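Side-chain contacts in malonyl CoA-acyl carrier protein transacylase (Bartonella henselae, PDB 3QAT), which probably transfers the malonyl group from malonyl-CoA to the acyl carrier protein, supplying the extender unit of bacterial fatty acid synthesis: residues 210-213 against 214-218; 262-265 against 266-270. All blocks are in the same frame, centred on the assembly; numbering follows the deposited sequence.

Interaction 1: 210-213 against 214-218; sequences LMQP and AANAM
The side-chain amides of Gln-212 and Asn-216 meet one helical turn apart, their planes 52° from each other. NE2 of Gln-212 donates to OD1 of Asn-216 over 3.1 Å, with the acceptor lying nearly in the plane of the donor amide. On the Asn-216 side the approach is different, because NE2 stands above the carbonyl plane, 38° out of it. The bend at chi2 of Gln-212 (68°), following a CG anti to the backbone N, turns the amide along the helix; it also carries NE2 to 4.0 Å from CB of Ala-215. This i to i+4 pair lies on the exposed side of the first turn of helix 212-224, which follows directly on the 3-10 residues 210-211. The change of winding is recorded at Met-211 O, which accepts from Ala-215 N at 3.1 Å and, weakly, from Ala-214 N at 2.8 Å. Pro-213, with no N-H to give, fits this first turn, while its carbonyl oxygen accepts from Ala-217 N. On the buried side SD of Met-211 comes to 4.3 Å from CB of Ala-214, a loose apolar contact facing Val-257 of helix 246-258; Ala-214 also touches Ala-126 and Met-127 of helix 113-129.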
loop_
_atom_site.group_PDB
_atom_site.type_symbol
_atom_site.label_atom_id
_atom_site.label_comp_id
_atom_site.label_asym_id
_atom_site.label_seq_id
_atom_site.Cartn_x
_atom_site.Cartn_y
_atom_site.Cartn_z
ATOM N N LEU A 210 17.437 -3.932 5.316
ATOM C CA LEU A 210 17.400 -3.659 6.751
ATOM C C LEU A 210 16.100 -4.115 7.429
ATOM O O LEU A 210 16.051 -4.257 8.659
ATOM C CB LEU A 210 17.646 -2.178 7.041
ATOM C CG LEU A 210 19.014 -1.595 6.675
ATOM C CD1 LEU A 210 18.991 -0.104 6.917
ATOM C CD2 LEU A 210 20.114 -2.214 7.514
ATOM N N MET A 211 15.060 -4.329 6.616
ATOM C CA MET A 211 13.763 -4.794 7.109
ATOM C C MET A 211 13.718 -6.288 7.350
ATOM O O MET A 211 12.662 -6.808 7.701
ATOM C CB MET A 211 12.648 -4.457 6.106
ATOM C CG MET A 211 11.911 -3.142 6.307
ATOM S SD MET A 211 11.481 -2.587 7.980
ATOM C CE MET A 211 12.882 -1.519 7.916
ATOM N N GLN A 212 14.841 -6.989 7.182
ATOM C CA GLN A 212 14.826 -8.454 7.347
ATOM C C GLN A 212 14.146 -8.984 8.628
ATOM O O GLN A 212 13.411 -9.959 8.529
ATOM C CB GLN A 212 16.218 -9.074 7.166
ATOM C CG GLN A 212 16.182 -10.588 7.046
ATOM C CD GLN A 212 15.527 -11.050 5.755
ATOM O OE1 GLN A 212 15.767 -10.481 4.677
ATOM N NE2 GLN A 212 14.700 -12.090 5.851
ATOM N N PRO A 213 14.379 -8.364 9.816
ATOM C CA PRO A 213 13.665 -8.869 11.013
ATOM C C PRO A 213 12.127 -8.786 10.879
ATOM O O PRO A 213 11.394 -9.645 11.399
ATOM C CB PRO A 213 14.158 -7.942 12.136
ATOM C CG PRO A 213 15.525 -7.475 11.666
ATOM C CD PRO A 213 15.332 -7.289 10.173
ATOM N N ALA A 214 11.637 -7.777 10.170
ATOM C CA ALA A 214 10.205 -7.653 9.955
ATOM C C ALA A 214 9.695 -8.696 8.948
ATOM O O ALA A 214 8.561 -9.186 9.074
ATOM C CB ALA A 214 9.838 -6.236 9.502
ATOM N N ALA A 215 10.506 -9.023 7.943
ATOM C CA ALA A 215 10.161 -10.101 7.015
ATOM C C ALA A 215 10.009 -11.435 7.759
ATOM O O ALA A 215 9.048 -12.176 7.532
ATOM C CB ALA A 215 11.207 -10.215 5.889
ATOM N N ASN A 216 10.967 -11.731 8.640
ATOM C CA ASN A 216 10.901 -12.953 9.440
ATOM C C ASN A 216 9.633 -12.998 10.310
ATOM O O ASN A 216 8.979 -14.046 10.412
ATOM C CB ASN A 216 12.144 -13.077 10.312
ATOM C CG ASN A 216 13.418 -13.193 9.500
ATOM O OD1 ASN A 216 13.393 -13.519 8.307
ATOM N ND2 ASN A 216 14.557 -12.943 10.156
ATOM N N ALA A 217 9.289 -11.861 10.929
ATOM C CA ALA A 217 8.059 -11.757 11.722
ATOM C C ALA A 217 6.808 -12.030 10.870
ATOM O O ALA A 217 5.873 -12.727 11.308
ATOM C CB ALA A 217 7.963 -10.391 12.445
ATOM N N MET A 218 6.798 -11.515 9.644
ATOM C CA MET A 218 5.641 -11.743 8.769
ATOM C C MET A 218 5.555 -13.188 8.288
ATOM O O MET A 218 4.457 -13.727 8.133
ATOM C CB MET A 218 5.621 -10.789 7.573
ATOM C CG MET A 218 5.319 -9.320 7.932
ATOM S SD MET A 218 3.899 -9.116 9.038
ATOM C CE MET A 218 2.541 -9.831 8.114
#

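Interaction 2: 262-265 against 266-270; sequences RWRE and TIEWI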
loop_
_atom_site.group_PDB
_atom_site.type_symbol
_atom_site.label_atom_id
_atom_site.label_comp_id
_atom_site.label_asym_id
_atom_site.label_seq_id
_atom_site.Cartn_x
_atom_site.Cartn_y
_atom_site.Cartn_z
ATOM N N ARG A 262 6.926 -2.453 -7.007
ATOM C CA ARG A 262 7.012 -2.221 -8.467
ATOM C C ARG A 262 5.684 -1.610 -8.965
ATOM O O ARG A 262 4.948 -2.221 -9.764
ATOM C CB ARG A 262 7.338 -3.541 -9.182
ATOM C CG ARG A 262 8.735 -4.049 -8.824
ATOM C CD ARG A 262 8.934 -5.459 -9.329
ATOM N NE ARG A 262 9.046 -5.495 -10.794
ATOM C CZ ARG A 262 9.240 -6.625 -11.478
ATOM N NH1 ARG A 262 9.301 -7.792 -10.844
ATOM N NH2 ARG A 262 9.372 -6.593 -12.800
ATOM N N TRP A 263 5.363 -0.404 -8.479
ATOM C CA TRP A 263 4.022 0.146 -8.718
ATOM C C TRP A 263 3.823 0.615 -10.165
ATOM O O TRP A 263 2.774 0.348 -10.775
ATOM C CB TRP A 263 3.633 1.290 -7.714
ATOM C CG TRP A 263 2.139 1.542 -7.776
ATOM C CD1 TRP A 263 1.503 2.637 -8.315
ATOM C CD2 TRP A 263 1.104 0.652 -7.335
ATOM N NE1 TRP A 263 0.129 2.488 -8.205
ATOM C CE2 TRP A 263 -0.140 1.275 -7.611
ATOM C CE3 TRP A 263 1.115 -0.620 -6.731
ATOM C CZ2 TRP A 263 -1.381 0.660 -7.318
ATOM C CZ3 TRP A 263 -0.111 -1.228 -6.419
ATOM C CH2 TRP A 263 -1.339 -0.585 -6.706
ATOM N N ARG A 264 4.816 1.308 -10.708
ATOM C CA ARG A 264 4.783 1.728 -12.108
ATOM C C ARG A 264 4.469 0.530 -13.022
ATOM O O ARG A 264 3.548 0.576 -13.837
ATOM C CB ARG A 264 6.128 2.368 -12.507
ATOM C CG ARG A 264 6.181 2.747 -14.012
ATOM C CD ARG A 264 7.573 3.164 -14.455
ATOM N NE ARG A 264 8.607 2.141 -14.216
ATOM C CZ ARG A 264 8.932 1.157 -15.055
ATOM N NH1 ARG A 264 8.300 1.015 -16.212
ATOM N NH2 ARG A 264 9.891 0.292 -14.724
ATOM N N GLU A 265 5.243 -0.547 -12.857
ATOM C CA GLU A 265 5.069 -1.734 -13.702
ATOM C C GLU A 265 3.712 -2.387 -13.492
ATOM O O GLU A 265 3.125 -2.934 -14.433
ATOM C CB GLU A 265 6.180 -2.735 -13.406
ATOM C CG GLU A 265 7.559 -2.323 -13.996
ATOM C CD GLU A 265 8.695 -3.139 -13.395
ATOM O OE1 GLU A 265 8.993 -3.003 -12.174
ATOM O OE2 GLU A 265 9.301 -3.930 -14.154
ATOM N N THR A 266 3.202 -2.301 -12.256
ATOM C CA THR A 266 1.889 -2.828 -11.942
ATOM C C THR A 266 0.802 -2.120 -12.740
ATOM O O THR A 266 -0.030 -2.764 -13.351
ATOM C CB THR A 266 1.621 -2.738 -10.415
ATOM O OG1 THR A 266 2.530 -3.618 -9.741
ATOM C CG2 THR A 266 0.199 -3.171 -10.086
ATOM N N ILE A 267 0.820 -0.794 -12.741
ATOM C CA ILE A 267 -0.200 -0.039 -13.457
ATOM C C ILE A 267 -0.050 -0.247 -14.972
ATOM O O ILE A 267 -1.058 -0.400 -15.699
ATOM C CB ILE A 267 -0.140 1.458 -13.103
ATOM C CG1 ILE A 267 -0.441 1.644 -11.599
ATOM C CG2 ILE A 267 -1.128 2.271 -13.998
ATOM C CD1 ILE A 267 -1.784 1.021 -11.137
ATOM N N GLU A 268 1.193 -0.282 -15.446
ATOM C CA GLU A 268 1.438 -0.547 -16.872
ATOM C C GLU A 268 0.917 -1.934 -17.263
ATOM O O GLU A 268 0.284 -2.069 -18.321
ATOM C CB GLU A 268 2.914 -0.374 -17.229
ATOM C CG GLU A 268 3.344 1.102 -17.200
ATOM C CD GLU A 268 4.833 1.329 -17.430
ATOM O OE1 GLU A 268 5.611 0.360 -17.398
ATOM O OE2 GLU A 268 5.234 2.492 -17.637
ATOM N N TRP A 269 1.198 -2.952 -16.444
ATOM C CA TRP A 269 0.698 -4.297 -16.721
ATOM C C TRP A 269 -0.834 -4.330 -16.741
ATOM O O TRP A 269 -1.457 -4.828 -17.688
ATOM C CB TRP A 269 1.246 -5.352 -15.744
ATOM C CG TRP A 269 0.870 -6.735 -16.229
ATOM C CD1 TRP A 269 1.576 -7.500 -17.099
ATOM C CD2 TRP A 269 -0.332 -7.462 -15.927
ATOM N NE1 TRP A 269 0.910 -8.685 -17.341
ATOM C CE2 TRP A 269 -0.266 -8.688 -16.639
ATOM C CE3 TRP A 269 -1.452 -7.206 -15.119
ATOM C CZ2 TRP A 269 -1.286 -9.651 -16.589
ATOM C CZ3 TRP A 269 -2.471 -8.175 -15.056
ATOM C CH2 TRP A 269 -2.386 -9.376 -15.816
ATOM N N ILE A 270 -1.452 -3.811 -15.687
ATOM C CA ILE A 270 -2.914 -3.815 -15.627
ATOM C C ILE A 270 -3.547 -3.143 -16.852
ATOM O O ILE A 270 -4.487 -3.681 -17.441
ATOM C CB ILE A 270 -3.429 -3.213 -14.287
ATOM C CG1 ILE A 270 -3.092 -4.136 -13.109
ATOM C CG2 ILE A 270 -4.935 -2.990 -14.327
ATOM C CD1 ILE A 270 -3.323 -3.456 -11.725
#
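Arg-264 and Glu-268 form the ion pair across this turn: NH1 meets OE1 at 3.0 Å, with guanidinium and carboxylate planes 75° apart. Arg-264 is bent at chi3 (57°), and NH1 alone makes the bridge to Glu-268, NE and NH2 being engaged by Asp-167 and Glu-146; three carboxylates thus surround one guanidinium. In a second pair, within 262-265, Arg-262 instead grips Glu-265 side-on, NE to OE1 at 2.8 Å and NH2 to OE2 at 3.0 Å. Both oxygens lie in the guanidinium plane but are met from above the carboxylate plane, and OE1 has a second partner in Arg-260. Among the hydrogen bonds, those at Arg-262 O mark the start of helix 263-272, where Arg-262 is the N-cap residue. That oxygen accepts OG1 of Thr-266 at 2.8 Å and N of Thr-266 at 3.0 Å, from opposite faces of its carbonyl plane. With OG1 beside its own backbone N (chi1 -66°), the threonine hydroxyl folds back onto the preceding turn. The apolar contacts gather round Trp-263: CG2 of Thr-266 sits over one ring face, toward the rim, and CG1 of Ile-267 comes to 3.5 Å from NE1 of Trp-263, with CD1 further along near CZ2. The indole also meets His-97, within a GxSxG sequence consistent with a nucleophile elbow.

Interactions 1 and 2 are both first turns of helices, 212-224 and 263-272, within the same acyl transferase domain; their centres lie 25 Å apart and they do not touch. Each is partly buried, but the polar parts differ. In 210-218 the side-chain bond is between neutral amides of exposed residues, whereas in 262-270 the charged groups are only partly exposed and tied to other parts of the chain. The buried sides differ too: small alanines and a methionine pack against helices 113-129 and 246-258, while Trp-263 and Ile-267 reach helix 286-294, and Ile-267 also strand 275-281 of the parallel sheet.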